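Local coordinates for glucanase (Klebsiella pneumoniae, PDB 5GY3), which probably hydrolyses internal beta-1,4-glucosidic linkages in cellulose and related beta-glucans, as a family 8 endoglucanase, at residues 215-227 and 294-308. Residues are numbered along the deposited sequence; the frame is centred on the assembly and turned at random.
Sequences SFDAIRIPLYLSW and YSASLKQLVWLAKQD
Two near-parallel helices of the family 8 (alpha/alpha)6 barrel, with axes 21° apart, meet along Leu-223 and Trp-227 of 215-227 and the Leu-298 to Asp-308 side of 294-308. The pair illustrates how an apolar seam can be bordered by one hydrogen bond at each end. In the middle, Leu-223 is a knob in the hole formed by Leu-298, Leu-301, Val-302 and Ala-305; its CD1 drops onto Ala-305 CB at 3.9 Å, while CD2 turns to Leu-298 CD2. Farther along, the indole of Trp-227, swung across by a CG anti to the backbone N (chi1 -159°), lies with one face on Ala-305, whose CA makes a CH-pi contact 3.7 Å from the five-membered ring centroid, almost on its normal. Leu-304 packs against the six-membered ring through CG, 3.7 Å from Trp-227 CZ2. At the ring edge, Trp-227 NE1 donates to Asp-308 OD2 (2.8 Å, 160°) on the anti side of the carboxylate; Arg-98 forms a salt bridge to the same oxygen, so the buried indole N-H meets an acceptor that is itself held. At the other end, Tyr-294 OH donates a hydrogen bond to an in-plane lone pair of Phe-216 O (2.7 Å), and the Phe-216 ring forms an offset edge-to-face pair, its edge toward the tyrosine face. Arg-220, in a long, weak salt bridge with Asp-217, approaches the predicted nucleophile Asp-87, putting the turn entering helix 220-227 close to the probable active site of the (alpha/alpha)6 barrel.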
loop_
_atom_site.group_PDB
_atom_site.type_symbol
_atom_site.label_atom_id
_atom_site.label_comp_id
_atom_site.label_asym_id
_atom_site.label_seq_id
_atom_site.Cartn_x
_atom_site.Cartn_y
_atom_site.Cartn_z
ATOM N N SER A 215 10.292 1.705 7.976
ATOM C CA SER A 215 9.364 1.385 9.060
ATOM C C SER A 215 7.985 1.019 8.519
ATOM O O SER A 215 7.877 0.129 7.670
ATOM C CB SER A 215 9.282 2.542 10.069
ATOM O OG SER A 215 8.729 3.708 9.500
ATOM N N PHE A 216 6.920 1.643 9.017
ATOM C CA PHE A 216 5.590 1.082 8.772
ATOM C C PHE A 216 5.091 1.274 7.344
ATOM O O PHE A 216 4.187 0.534 6.924
ATOM C CB PHE A 216 4.575 1.682 9.748
ATOM C CG PHE A 216 4.880 1.387 11.182
ATOM C CD1 PHE A 216 4.657 0.122 11.699
ATOM C CD2 PHE A 216 5.402 2.371 12.009
ATOM C CE1 PHE A 216 4.931 -0.159 13.027
ATOM C CE2 PHE A 216 5.688 2.099 13.341
ATOM C CZ PHE A 216 5.454 0.833 13.849
ATOM N N ASP A 217 5.626 2.247 6.602
ATOM C CA ASP A 217 5.321 2.341 5.176
ATOM C C ASP A 217 6.185 1.370 4.379
ATOM O O ASP A 217 5.668 0.515 3.642
ATOM C CB ASP A 217 5.537 3.768 4.662
ATOM C CG ASP A 217 4.335 4.679 4.893
ATOM O OD1 ASP A 217 3.284 4.213 5.393
ATOM O OD2 ASP A 217 4.445 5.869 4.549
ATOM N N ALA A 218 7.505 1.465 4.558
ATOM C CA ALA A 218 8.446 0.763 3.687
ATOM C C ALA A 218 8.310 -0.751 3.772
ATOM O O ALA A 218 8.585 -1.443 2.780
ATOM C CB ALA A 218 9.873 1.185 4.032
ATOM N N ILE A 219 7.879 -1.276 4.927
ATOM C CA ILE A 219 7.743 -2.720 5.094
ATOM C C ILE A 219 6.729 -3.311 4.114
ATOM O O ILE A 219 6.757 -4.515 3.848
ATOM C CB ILE A 219 7.377 -3.028 6.563
ATOM C CG1 ILE A 219 7.527 -4.522 6.862
ATOM C CG2 ILE A 219 5.954 -2.573 6.863
ATOM C CD1 ILE A 219 8.917 -5.053 6.566
ATOM N N ARG A 220 5.842 -2.496 3.537
ATOM C CA ARG A 220 4.934 -3.017 2.520
ATOM C C ARG A 220 5.634 -3.317 1.198
ATOM O O ARG A 220 5.064 -4.031 0.366
ATOM C CB ARG A 220 3.781 -2.036 2.283
ATOM C CG ARG A 220 2.818 -2.005 3.446
ATOM C CD ARG A 220 1.565 -1.216 3.119
ATOM N NE ARG A 220 1.893 0.126 2.643
ATOM C CZ ARG A 220 1.884 1.217 3.402
ATOM N NH1 ARG A 220 1.559 1.120 4.685
ATOM N NH2 ARG A 220 2.193 2.402 2.873
ATOM N N ILE A 221 6.843 -2.783 0.984
ATOM C CA ILE A 221 7.534 -2.993 -0.290
ATOM C C ILE A 221 7.798 -4.472 -0.552
ATOM O O ILE A 221 7.465 -4.957 -1.648
ATOM C CB ILE A 221 8.811 -2.131 -0.339
ATOM C CG1 ILE A 221 8.442 -0.644 -0.272
ATOM C CG2 ILE A 221 9.685 -2.445 -1.582
ATOM C CD1 ILE A 221 9.645 0.312 -0.034
ATOM N N PRO A 222 8.382 -5.243 0.373
ATOM C CA PRO A 222 8.564 -6.674 0.093
ATOM C C PRO A 222 7.254 -7.422 -0.030
ATOM O O PRO A 222 7.179 -8.418 -0.765
ATOM C CB PRO A 222 9.398 -7.168 1.283
ATOM C CG PRO A 222 9.177 -6.139 2.363
ATOM C CD PRO A 222 9.037 -4.841 1.633
ATOM N N LEU A 223 6.211 -6.975 0.668
ATOM C CA LEU A 223 4.884 -7.526 0.430
ATOM C C LEU A 223 4.476 -7.343 -1.026
ATOM O O LEU A 223 4.102 -8.306 -1.699
ATOM C CB LEU A 223 3.867 -6.870 1.362
ATOM C CG LEU A 223 2.384 -7.080 1.033
ATOM C CD1 LEU A 223 1.970 -8.559 1.144
ATOM C CD2 LEU A 223 1.547 -6.227 1.971
ATOM N N TYR A 224 4.554 -6.110 -1.543
ATOM C CA TYR A 224 4.103 -5.902 -2.920
ATOM C C TYR A 224 5.034 -6.576 -3.925
ATOM O O TYR A 224 4.570 -7.090 -4.954
ATOM C CB TYR A 224 3.984 -4.408 -3.219
ATOM C CG TYR A 224 2.917 -3.690 -2.433
ATOM C CD1 TYR A 224 1.686 -4.281 -2.169
ATOM C CD2 TYR A 224 3.143 -2.398 -1.958
ATOM C CE1 TYR A 224 0.701 -3.591 -1.446
ATOM C CE2 TYR A 224 2.180 -1.717 -1.241
ATOM C CZ TYR A 224 0.962 -2.312 -0.984
ATOM O OH TYR A 224 0.010 -1.603 -0.272
ATOM N N LEU A 225 6.339 -6.613 -3.637
ATOM C CA LEU A 225 7.274 -7.309 -4.518
ATOM C C LEU A 225 6.973 -8.799 -4.575
ATOM O O LEU A 225 6.941 -9.401 -5.656
ATOM C CB LEU A 225 8.712 -7.097 -4.039
ATOM C CG LEU A 225 9.351 -5.728 -4.263
ATOM C CD1 LEU A 225 10.711 -5.677 -3.558
ATOM C CD2 LEU A 225 9.495 -5.423 -5.758
ATOM N N SER A 226 6.814 -9.424 -3.411
ATOM C CA SER A 226 6.523 -10.848 -3.386
ATOM C C SER A 226 5.145 -11.145 -3.975
ATOM O O SER A 226 4.951 -12.196 -4.595
ATOM C CB SER A 226 6.625 -11.368 -1.956
ATOM O OG SER A 226 6.417 -12.763 -1.965
ATOM N N TRP A 227 4.188 -10.231 -3.798
ATOM C CA TRP A 227 2.860 -10.403 -4.383
ATOM C C TRP A 227 2.946 -10.458 -5.905
ATOM O O TRP A 227 2.318 -11.310 -6.553
ATOM C CB TRP A 227 1.977 -9.240 -3.921
ATOM C CG TRP A 227 0.500 -9.433 -3.969
ATOM C CD1 TRP A 227 -0.219 -10.220 -4.835
ATOM C CD2 TRP A 227 -0.453 -8.822 -3.093
ATOM N NE1 TRP A 227 -1.565 -10.126 -4.544
ATOM C CE2 TRP A 227 -1.732 -9.275 -3.481
ATOM C CE3 TRP A 227 -0.349 -7.930 -2.014
ATOM C CZ2 TRP A 227 -2.895 -8.869 -2.830
ATOM C CZ3 TRP A 227 -1.507 -7.534 -1.370
ATOM C CH2 TRP A 227 -2.760 -7.999 -1.778
ATOM N N TYR A 294 -3.691 -2.122 11.813
ATOM C CA TYR A 294 -2.564 -2.263 10.905
ATOM C C TYR A 294 -2.068 -3.702 10.847
ATOM O O TYR A 294 -1.843 -4.251 9.762
ATOM C CB TYR A 294 -1.469 -1.307 11.375
ATOM C CG TYR A 294 -0.191 -1.361 10.602
ATOM C CD1 TYR A 294 -0.019 -0.599 9.471
ATOM C CD2 TYR A 294 0.859 -2.155 11.027
ATOM C CE1 TYR A 294 1.158 -0.641 8.770
ATOM C CE2 TYR A 294 2.029 -2.207 10.333
ATOM C CZ TYR A 294 2.175 -1.448 9.197
ATOM O OH TYR A 294 3.365 -1.507 8.503
ATOM N N SER A 295 -1.881 -4.327 12.016
ATOM C CA SER A 295 -1.391 -5.704 12.063
ATOM C C SER A 295 -2.417 -6.661 11.476
ATOM O O SER A 295 -2.068 -7.537 10.678
ATOM C CB SER A 295 -1.050 -6.101 13.505
ATOM O OG SER A 295 -0.661 -7.475 13.596
ATOM N N ALA A 296 -3.688 -6.491 11.844
ATOM C CA ALA A 296 -4.743 -7.352 11.313
ATOM C C ALA A 296 -4.815 -7.271 9.793
ATOM O O ALA A 296 -5.023 -8.287 9.119
ATOM C CB ALA A 296 -6.089 -6.965 11.927
ATOM N N SER A 297 -4.646 -6.071 9.237
ATOM C CA SER A 297 -4.690 -5.906 7.788
ATOM C C SER A 297 -3.518 -6.621 7.121
ATOM O O SER A 297 -3.699 -7.367 6.154
ATOM C CB SER A 297 -4.684 -4.417 7.430
ATOM O OG SER A 297 -5.762 -3.724 8.037
ATOM N N LEU A 298 -2.302 -6.398 7.628
ATOM C CA LEU A 298 -1.122 -7.012 7.024
ATOM C C LEU A 298 -1.184 -8.529 7.084
ATOM O O LEU A 298 -0.785 -9.209 6.133
ATOM C CB LEU A 298 0.147 -6.510 7.721
ATOM C CG LEU A 298 0.690 -5.141 7.330
ATOM C CD1 LEU A 298 1.995 -4.896 8.092
ATOM C CD2 LEU A 298 0.933 -5.054 5.838
ATOM N N LYS A 299 -1.650 -9.084 8.206
ATOM C CA LYS A 299 -1.767 -10.534 8.303
ATOM C C LYS A 299 -2.578 -11.096 7.144
ATOM O O LYS A 299 -2.211 -12.116 6.553
ATOM C CB LYS A 299 -2.420 -10.927 9.626
ATOM C CG LYS A 299 -1.510 -10.844 10.840
ATOM C CD LYS A 299 -2.241 -11.430 12.033
ATOM C CE LYS A 299 -1.325 -11.612 13.240
ATOM N NZ LYS A 299 -2.090 -12.234 14.379
ATOM N N GLN A 300 -3.679 -10.435 6.807
ATOM C CA GLN A 300 -4.552 -10.966 5.772
ATOM C C GLN A 300 -4.048 -10.644 4.375
ATOM O O GLN A 300 -4.283 -11.427 3.450
ATOM C CB GLN A 300 -5.959 -10.422 5.949
ATOM C CG GLN A 300 -6.643 -10.928 7.194
ATOM C CD GLN A 300 -7.908 -10.168 7.442
ATOM O OE1 GLN A 300 -8.980 -10.561 6.976
ATOM N NE2 GLN A 300 -7.796 -9.057 8.152
ATOM N N LEU A 301 -3.389 -9.494 4.198
ATOM C CA LEU A 301 -2.813 -9.166 2.899
ATOM C C LEU A 301 -1.675 -10.116 2.551
ATOM O O LEU A 301 -1.503 -10.493 1.382
ATOM C CB LEU A 301 -2.317 -7.726 2.900
ATOM C CG LEU A 301 -3.379 -6.638 3.020
ATOM C CD1 LEU A 301 -2.709 -5.312 3.320
ATOM C CD2 LEU A 301 -4.209 -6.561 1.738
ATOM N N VAL A 302 -0.891 -10.515 3.557
ATOM C CA VAL A 302 0.165 -11.499 3.332
ATOM C C VAL A 302 -0.435 -12.818 2.865
ATOM O O VAL A 302 0.055 -13.441 1.917
ATOM C CB VAL A 302 1.016 -11.665 4.609
ATOM C CG1 VAL A 302 1.857 -12.925 4.539
ATOM C CG2 VAL A 302 1.915 -10.456 4.777
ATOM N N TRP A 303 -1.529 -13.244 3.500
ATOM C CA TRP A 303 -2.204 -14.471 3.091
ATOM C C TRP A 303 -2.730 -14.363 1.665
ATOM O O TRP A 303 -2.548 -15.286 0.858
ATOM C CB TRP A 303 -3.339 -14.784 4.065
ATOM C CG TRP A 303 -4.052 -16.068 3.759
ATOM C CD1 TRP A 303 -5.345 -16.208 3.343
ATOM C CD2 TRP A 303 -3.502 -17.389 3.823
ATOM N NE1 TRP A 303 -5.638 -17.540 3.158
ATOM C CE2 TRP A 303 -4.524 -18.285 3.446
ATOM C CE3 TRP A 303 -2.247 -17.903 4.170
ATOM C CZ2 TRP A 303 -4.329 -19.667 3.404
ATOM C CZ3 TRP A 303 -2.054 -19.272 4.130
ATOM C CH2 TRP A 303 -3.092 -20.139 3.752
ATOM N N LEU A 304 -3.360 -13.229 1.332
ATOM C CA LEU A 304 -3.837 -12.993 -0.028
ATOM C C LEU A 304 -2.695 -13.000 -1.034
ATOM O O LEU A 304 -2.823 -13.557 -2.132
ATOM C CB LEU A 304 -4.575 -11.659 -0.085
ATOM C CG LEU A 304 -5.234 -11.321 -1.413
ATOM C CD1 LEU A 304 -6.109 -12.482 -1.883
ATOM C CD2 LEU A 304 -6.053 -10.074 -1.239
ATOM N N ALA A 305 -1.577 -12.355 -0.691
ATOM C CA ALA A 305 -0.416 -12.372 -1.572
ATOM C C ALA A 305 0.042 -13.799 -1.846
ATOM O O ALA A 305 0.368 -14.147 -2.988
ATOM C CB ALA A 305 0.716 -11.542 -0.959
ATOM N N LYS A 306 0.059 -14.641 -0.812
ATOM C CA LYS A 306 0.406 -16.044 -1.013
ATOM C C LYS A 306 -0.608 -16.725 -1.924
ATOM O O LYS A 306 -0.226 -17.446 -2.853
ATOM C CB LYS A 306 0.499 -16.766 0.332
ATOM C CG LYS A 306 1.664 -16.295 1.179
ATOM C CD LYS A 306 1.508 -16.694 2.646
ATOM C CE LYS A 306 1.777 -18.171 2.835
ATOM N NZ LYS A 306 1.233 -18.651 4.131
ATOM N N GLN A 307 -1.903 -16.493 -1.683
ATOM C CA GLN A 307 -2.931 -17.142 -2.494
ATOM C C GLN A 307 -2.811 -16.746 -3.955
ATOM O O GLN A 307 -3.013 -17.578 -4.850
ATOM C CB GLN A 307 -4.330 -16.801 -1.978
ATOM C CG GLN A 307 -4.618 -17.253 -0.549
ATOM C CD GLN A 307 -3.806 -18.471 -0.124
ATOM O OE1 GLN A 307 -2.962 -18.382 0.776
ATOM N NE2 GLN A 307 -4.068 -19.616 -0.748
ATOM N N ASP A 308 -2.482 -15.482 -4.221
ATOM C CA ASP A 308 -2.412 -15.029 -5.607
ATOM C C ASP A 308 -1.220 -15.612 -6.366
ATOM O O ASP A 308 -1.083 -15.345 -7.565
ATOM C CB ASP A 308 -2.380 -13.499 -5.662
ATOM C CG ASP A 308 -3.756 -12.873 -5.473
ATOM O OD1 ASP A 308 -4.765 -13.611 -5.472
ATOM O OD2 ASP A 308 -3.833 -11.633 -5.339
#